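Local coordinates for putative protease (Parabacteroides distasonis ATCC 8503, PDB 3KD4), which is of unknown function but is possibly an exported protease, at residues Asn51-Arg65 with Ala110-Tyr124. Residues are numbered along the deposited sequence; the frame is centred on the assembly and turned at random.
Sequences NPDFQTLKIHSSYTR and ATIYLDYSIITKPGY. With PO4 (phosphate ion), chain C.
His60 reaches across to Ser117, its NE2 giving a nearly straight hydrogen bond of 2.7 Å to OG, which lies in the plane of the imidazole. Histidine suits the place because a flat ring with an N-H at its far edge can span from the bulge to a small hydroxyl, which Glu24 also bonds. In the backbone at the bulge, Asp115 O accepts from both His60 N at 2.7 Å and Ser61 N at 3.2 Å, while the Asp115 carboxylate forms a salt bridge with Arg26. Toward the start of strand 55-65, the Gln55 amide serves two partners at once: NE2 donates to Thr120 OG1 at 2.9 Å, and OE1 takes Asn51 N on a lone pair.

Flat rings suit the flanks, where they can lie against each other across the ladder. Tyr63, with CG between backbone N and carbonyl carbon (chi1 59°), receives Tyr113 CB over its ring centre, a CH-pi contact; the two rings, 12° from parallel, barely overlap. Tyr113 OH donates to a phosphate ion, probably from the crystallisation liquor. With an alanine here, the CE2-CZ edge and OH of Tyr63 would probably lose the ring they rest against. Phe54 lies near parallel to Tyr124, whose OH accepts from Asn51 ND2; Gln95 holds Asn51 OD1.

Strands 55-65 and 111-120 thus form an antiparallel ladder, its register shifted by a classic beta bulge, within the eight-stranded sheet of the DUF3857 region.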
loop_
_atom_site.group_PDB
_atom_site.type_symbol
_atom_site.label_atom_id
_atom_site.label_comp_id
_atom_site.label_asym_id
_atom_site.label_seq_id
_atom_site.Cartn_x
_atom_site.Cartn_y
_atom_site.Cartn_z
ATOM N N ASN A 51 5.970 20.770 -4.260
ATOM C CA ASN A 51 7.089 20.896 -5.185
ATOM C C ASN A 51 7.269 22.350 -5.599
ATOM O O ASN A 51 6.520 22.858 -6.439
ATOM C CB ASN A 51 6.809 20.022 -6.409
ATOM C CG ASN A 51 7.960 20.022 -7.403
ATOM O OD1 ASN A 51 8.880 20.785 -7.273
ATOM N ND2 ASN A 51 7.886 19.171 -8.398
ATOM N N PRO A 52 8.272 23.026 -5.045
ATOM C CA PRO A 52 8.426 24.437 -5.301
ATOM C C PRO A 52 8.819 24.801 -6.720
ATOM O O PRO A 52 8.747 25.968 -7.059
ATOM C CB PRO A 52 9.553 24.859 -4.357
ATOM C CG PRO A 52 10.217 23.648 -3.940
ATOM C CD PRO A 52 9.278 22.524 -4.089
ATOM N N ASP A 53 9.211 23.852 -7.553
ATOM C CA ASP A 53 9.408 24.192 -8.960
ATOM C C ASP A 53 8.095 24.650 -9.627
ATOM O O ASP A 53 8.140 25.404 -10.584
ATOM C CB ASP A 53 9.966 23.029 -9.738
ATOM C CG ASP A 53 11.408 22.704 -9.381
ATOM O OD1 ASP A 53 12.093 23.500 -8.713
ATOM O OD2 ASP A 53 11.840 21.601 -9.761
ATOM N N PHE A 54 6.945 24.185 -9.141
ATOM C CA PHE A 54 5.662 24.589 -9.718
ATOM C C PHE A 54 4.620 24.986 -8.702
ATOM O O PHE A 54 3.511 25.426 -9.087
ATOM C CB PHE A 54 5.091 23.434 -10.539
ATOM C CG PHE A 54 5.951 23.054 -11.730
ATOM C CD1 PHE A 54 7.017 22.187 -11.588
ATOM C CD2 PHE A 54 5.687 23.580 -12.986
ATOM C CE1 PHE A 54 7.827 21.864 -12.695
ATOM C CE2 PHE A 54 6.493 23.238 -14.091
ATOM C CZ PHE A 54 7.542 22.390 -13.936
ATOM N N GLN A 55 4.925 24.839 -7.410
ATOM C CA GLN A 55 3.916 25.103 -6.397
ATOM C C GLN A 55 4.375 26.108 -5.375
ATOM O O GLN A 55 5.557 26.160 -5.016
ATOM C CB GLN A 55 3.500 23.814 -5.683
ATOM C CG GLN A 55 3.030 22.733 -6.646
ATOM C CD GLN A 55 2.568 21.471 -5.961
ATOM O OE1 GLN A 55 3.292 20.882 -5.166
ATOM N NE2 GLN A 55 1.353 21.046 -6.273
ATOM N N THR A 56 3.430 26.871 -4.855
ATOM C CA THR A 56 3.744 27.672 -3.677
ATOM C C THR A 56 2.746 27.394 -2.565
ATOM O O THR A 56 1.558 27.100 -2.793
ATOM C CB THR A 56 3.774 29.159 -3.953
ATOM O OG1 THR A 56 2.485 29.563 -4.419
ATOM C CG2 THR A 56 4.866 29.492 -4.964
ATOM N N LEU A 57 3.273 27.428 -1.354
ATOM C CA LEU A 57 2.510 27.191 -0.139
ATOM C C LEU A 57 2.138 28.513 0.466
ATOM O O LEU A 57 2.989 29.353 0.674
ATOM C CB LEU A 57 3.332 26.404 0.876
ATOM C CG LEU A 57 2.713 26.129 2.262
ATOM C CD1 LEU A 57 1.427 25.340 2.168
ATOM C CD2 LEU A 57 3.780 25.364 3.131
ATOM N N LYS A 58 0.866 28.715 0.735
ATOM C CA LYS A 58 0.426 29.925 1.388
ATOM C C LYS A 58 -0.317 29.567 2.658
ATOM O O LYS A 58 -1.342 28.872 2.622
ATOM C CB LYS A 58 -0.488 30.653 0.430
ATOM C CG LYS A 58 -1.276 31.771 0.990
ATOM C CD LYS A 58 -0.408 32.864 1.561
ATOM C CE LYS A 58 -1.256 34.118 1.816
ATOM N NZ LYS A 58 -2.213 34.319 0.658
ATOM N N ILE A 59 0.156 30.060 3.789
ATOM C CA ILE A 59 -0.499 29.747 5.058
ATOM C C ILE A 59 -1.485 30.855 5.308
ATOM O O ILE A 59 -1.087 31.990 5.440
ATOM C CB ILE A 59 0.512 29.673 6.198
ATOM C CG1 ILE A 59 1.626 28.636 5.895
ATOM C CG2 ILE A 59 -0.188 29.372 7.535
ATOM C CD1 ILE A 59 1.194 27.236 5.959
ATOM N N HIS A 60 -2.767 30.561 5.364
ATOM C CA HIS A 60 -3.752 31.586 5.588
ATOM C C HIS A 60 -3.865 31.918 7.057
ATOM O O HIS A 60 -4.043 33.071 7.412
ATOM C CB HIS A 60 -5.119 31.140 5.052
ATOM C CG HIS A 60 -5.123 30.910 3.570
ATOM N ND1 HIS A 60 -4.923 31.936 2.661
ATOM C CD2 HIS A 60 -5.280 29.778 2.842
ATOM C CE1 HIS A 60 -4.957 31.433 1.432
ATOM N NE2 HIS A 60 -5.146 30.124 1.518
ATOM N N SER A 61 -3.833 30.895 7.899
ATOM C CA SER A 61 -3.823 31.094 9.293
ATOM C C SER A 61 -3.333 29.807 9.989
ATOM O O SER A 61 -3.453 28.691 9.465
ATOM C CB SER A 61 -5.220 31.485 9.812
ATOM O OG SER A 61 -6.120 30.432 9.538
ATOM N N SER A 62 -2.754 30.016 11.157
ATOM C CA SER A 62 -2.230 28.954 12.004
ATOM C C SER A 62 -2.183 29.472 13.449
ATOM O O SER A 62 -1.410 30.404 13.791
ATOM C CB SER A 62 -0.853 28.461 11.518
ATOM O OG SER A 62 -0.333 27.411 12.376
ATOM N N TYR A 63 -3.041 28.888 14.272
ATOM C CA TYR A 63 -3.129 29.226 15.685
ATOM C C TYR A 63 -3.760 28.107 16.493
ATOM O O TYR A 63 -4.395 27.201 15.951
ATOM C CB TYR A 63 -3.916 30.524 15.909
ATOM C CG TYR A 63 -5.345 30.539 15.413
ATOM C CD1 TYR A 63 -5.660 30.921 14.096
ATOM C CD2 TYR A 63 -6.382 30.207 16.254
ATOM C CE1 TYR A 63 -6.964 30.946 13.654
ATOM C CE2 TYR A 63 -7.674 30.252 15.823
ATOM C CZ TYR A 63 -7.966 30.612 14.533
ATOM O OH TYR A 63 -9.286 30.619 14.144
ATOM N N THR A 64 -3.578 28.196 17.800
ATOM C CA THR A 64 -4.225 27.297 18.744
ATOM C C THR A 64 -5.196 28.082 19.595
ATOM O O THR A 64 -4.845 29.161 20.117
ATOM C CB THR A 64 -3.194 26.642 19.649
ATOM O OG1 THR A 64 -2.264 25.930 18.822
ATOM C CG2 THR A 64 -3.866 25.728 20.690
ATOM N N ARG A 65 -6.412 27.564 19.710
ATOM C CA ARG A 65 -7.410 28.154 20.592
ATOM C C ARG A 65 -7.543 27.321 21.841
ATOM O O ARG A 65 -7.957 26.157 21.784
ATOM C CB ARG A 65 -8.753 28.282 19.909
ATOM C CG ARG A 65 -9.842 28.891 20.799
ATOM C CD ARG A 65 -11.150 29.067 20.002
ATOM N NE ARG A 65 -12.150 29.862 20.733
ATOM C CZ ARG A 65 -12.749 29.514 21.893
ATOM N NH1 ARG A 65 -12.473 28.368 22.529
ATOM N NH2 ARG A 65 -13.640 30.343 22.456
ATOM N N ALA A 110 -7.459 22.089 24.018
ATOM C CA ALA A 110 -7.145 23.114 23.019
ATOM C C ALA A 110 -7.423 22.632 21.609
ATOM O O ALA A 110 -7.418 21.413 21.339
ATOM C CB ALA A 110 -5.684 23.532 23.129
ATOM N N THR A 111 -7.697 23.588 20.718
ATOM C CA THR A 111 -8.037 23.310 19.329
ATOM C C THR A 111 -7.076 23.973 18.383
ATOM O O THR A 111 -6.865 25.187 18.433
ATOM C CB THR A 111 -9.447 23.779 18.983
ATOM O OG1 THR A 111 -10.369 23.114 19.842
ATOM C CG2 THR A 111 -9.790 23.483 17.503
ATOM N N ILE A 112 -6.473 23.160 17.540
ATOM C CA ILE A 112 -5.556 23.620 16.500
ATOM C C ILE A 112 -6.346 24.075 15.303
ATOM O O ILE A 112 -7.168 23.312 14.796
ATOM C CB ILE A 112 -4.630 22.456 16.019
ATOM C CG1 ILE A 112 -3.705 22.004 17.147
ATOM C CG2 ILE A 112 -3.839 22.853 14.746
ATOM C CD1 ILE A 112 -3.068 20.548 16.924
ATOM N N TYR A 113 -6.045 25.276 14.811
ATOM C CA TYR A 113 -6.625 25.800 13.562
ATOM C C TYR A 113 -5.520 25.963 12.541
ATOM O O TYR A 113 -4.517 26.641 12.796
ATOM C CB TYR A 113 -7.231 27.177 13.809
ATOM C CG TYR A 113 -8.554 27.174 14.488
ATOM C CD1 TYR A 113 -8.664 26.852 15.824
ATOM C CD2 TYR A 113 -9.715 27.536 13.792
ATOM C CE1 TYR A 113 -9.880 26.845 16.475
ATOM C CE2 TYR A 113 -10.974 27.544 14.455
ATOM C CZ TYR A 113 -11.025 27.203 15.799
ATOM O OH TYR A 113 -12.234 27.189 16.481
ATOM N N LEU A 114 -5.690 25.360 11.383
ATOM C CA LEU A 114 -4.736 25.528 10.288
ATOM C C LEU A 114 -5.483 25.587 8.967
ATOM O O LEU A 114 -6.245 24.678 8.627
ATOM C CB LEU A 114 -3.747 24.347 10.245
ATOM C CG LEU A 114 -2.669 24.346 9.161
ATOM C CD1 LEU A 114 -1.746 25.601 9.283
ATOM C CD2 LEU A 114 -1.831 23.016 9.170
ATOM N N ASP A 115 -5.156 26.587 8.175
ATOM C CA ASP A 115 -5.809 26.862 6.898
ATOM C C ASP A 115 -4.706 27.265 5.938
ATOM O O ASP A 115 -3.984 28.243 6.196
ATOM C CB ASP A 115 -6.814 27.987 7.103
ATOM C CG ASP A 115 -7.617 28.315 5.833
ATOM O OD1 ASP A 115 -7.339 27.737 4.765
ATOM O OD2 ASP A 115 -8.498 29.199 5.906
ATOM N N TYR A 116 -4.492 26.460 4.896
ATOM C CA TYR A 116 -3.451 26.748 3.914
ATOM C C TYR A 116 -3.883 26.395 2.511
ATOM O O TYR A 116 -4.805 25.570 2.316
ATOM C CB TYR A 116 -2.144 26.009 4.235
ATOM C CG TYR A 116 -2.198 24.523 4.036
ATOM C CD1 TYR A 116 -2.581 23.679 5.060
ATOM C CD2 TYR A 116 -1.869 23.956 2.803
ATOM C CE1 TYR A 116 -2.643 22.289 4.878
ATOM C CE2 TYR A 116 -1.918 22.579 2.610
ATOM C CZ TYR A 116 -2.315 21.754 3.643
ATOM O OH TYR A 116 -2.348 20.396 3.419
ATOM N N SER A 117 -3.173 26.967 1.543
ATOM C CA SER A 117 -3.324 26.598 0.146
ATOM C C SER A 117 -2.007 26.194 -0.464
ATOM O O SER A 117 -0.940 26.750 -0.132
ATOM C CB SER A 117 -3.862 27.743 -0.700
ATOM O OG SER A 117 -5.168 28.133 -0.311
ATOM N N ILE A 118 -2.103 25.285 -1.415
ATOM C CA ILE A 118 -1.032 24.976 -2.338
ATOM C C ILE A 118 -1.515 25.461 -3.716
ATOM O O ILE A 118 -2.562 25.029 -4.205
ATOM C CB ILE A 118 -0.741 23.479 -2.363
ATOM C CG1 ILE A 118 -0.247 23.040 -0.970
ATOM C CG2 ILE A 118 0.277 23.170 -3.493
ATOM C CD1 ILE A 118 -0.104 21.506 -0.804
ATOM N N ILE A 119 -0.759 26.379 -4.312
ATOM C CA ILE A 119 -1.094 26.970 -5.591
ATOM C C ILE A 119 -0.133 26.412 -6.631
ATOM O O ILE A 119 1.079 26.531 -6.484
ATOM C CB ILE A 119 -1.019 28.480 -5.523
ATOM C CG1 ILE A 119 -2.037 28.981 -4.479
ATOM C CG2 ILE A 119 -1.288 29.121 -6.937
ATOM C CD1 ILE A 119 -1.562 30.129 -3.729
ATOM N N THR A 120 -0.689 25.808 -7.667
ATOM C CA THR A 120 0.111 25.141 -8.717
ATOM C C THR A 120 0.004 25.947 -9.996
ATOM O O THR A 120 -1.098 26.238 -10.478
ATOM C CB THR A 120 -0.385 23.739 -8.950
ATOM O OG1 THR A 120 -0.318 23.005 -7.711
ATOM C CG2 THR A 120 0.427 23.032 -10.004
ATOM N N LYS A 121 1.147 26.310 -10.541
ATOM C CA LYS A 121 1.194 27.074 -11.780
ATOM C C LYS A 121 0.822 26.228 -13.006
ATOM O O LYS A 121 0.832 25.010 -12.936
ATOM C CB LYS A 121 2.558 27.757 -11.911
ATOM C CG LYS A 121 3.707 26.870 -12.320
ATOM C CD LYS A 121 4.994 27.757 -12.268
ATOM C CE LYS A 121 6.134 27.223 -13.098
ATOM N NZ LYS A 121 7.338 28.113 -12.885
ATOM N N PRO A 122 0.474 26.886 -14.129
ATOM C CA PRO A 122 0.130 26.120 -15.315
ATOM C C PRO A 122 1.264 25.222 -15.741
ATOM O O PRO A 122 2.392 25.516 -15.460
ATOM C CB PRO A 122 -0.110 27.201 -16.387
ATOM C CG PRO A 122 -0.397 28.426 -15.656
ATOM C CD PRO A 122 0.399 28.334 -14.371
ATOM N N GLY A 123 0.962 24.123 -16.389
ATOM C CA GLY A 123 1.977 23.285 -16.995
ATOM C C GLY A 123 2.553 22.178 -16.127
ATOM O O GLY A 123 3.573 21.588 -16.483
ATOM N N TYR A 124 1.996 21.933 -14.958
ATOM C CA TYR A 124 2.537 20.923 -14.055
ATOM C C TYR A 124 1.569 19.738 -14.021
ATOM O O TYR A 124 1.973 18.613 -14.194
ATOM C CB TYR A 124 2.693 21.481 -12.637
ATOM C CG TYR A 124 3.322 20.539 -11.658
ATOM C CD1 TYR A 124 4.576 19.999 -11.903
ATOM C CD2 TYR A 124 2.668 20.169 -10.484
ATOM C CE1 TYR A 124 5.186 19.131 -11.004
ATOM C CE2 TYR A 124 3.284 19.293 -9.551
ATOM C CZ TYR A 124 4.540 18.783 -9.833
ATOM O OH TYR A 124 5.170 17.898 -8.954
HETATM P P PO4 C . -15.445 27.469 14.610
HETATM O O1 PO4 C . -16.776 28.102 14.911
HETATM O O2 PO4 C . -14.287 28.198 15.307
HETATM O O3 PO4 C . -15.523 26.021 15.068
HETATM O O4 PO4 C . -15.293 27.393 13.105
HETATM O O HOH W 1 9.524 26.040 -13.123
HETATM O O HOH W 2 7.863 28.879 -10.521
HETATM O O HOH W 3 -8.146 31.067 7.860
HETATM O O HOH W 4 -2.052 25.641 13.338
HETATM O O HOH W 5 -10.588 24.359 22.304
#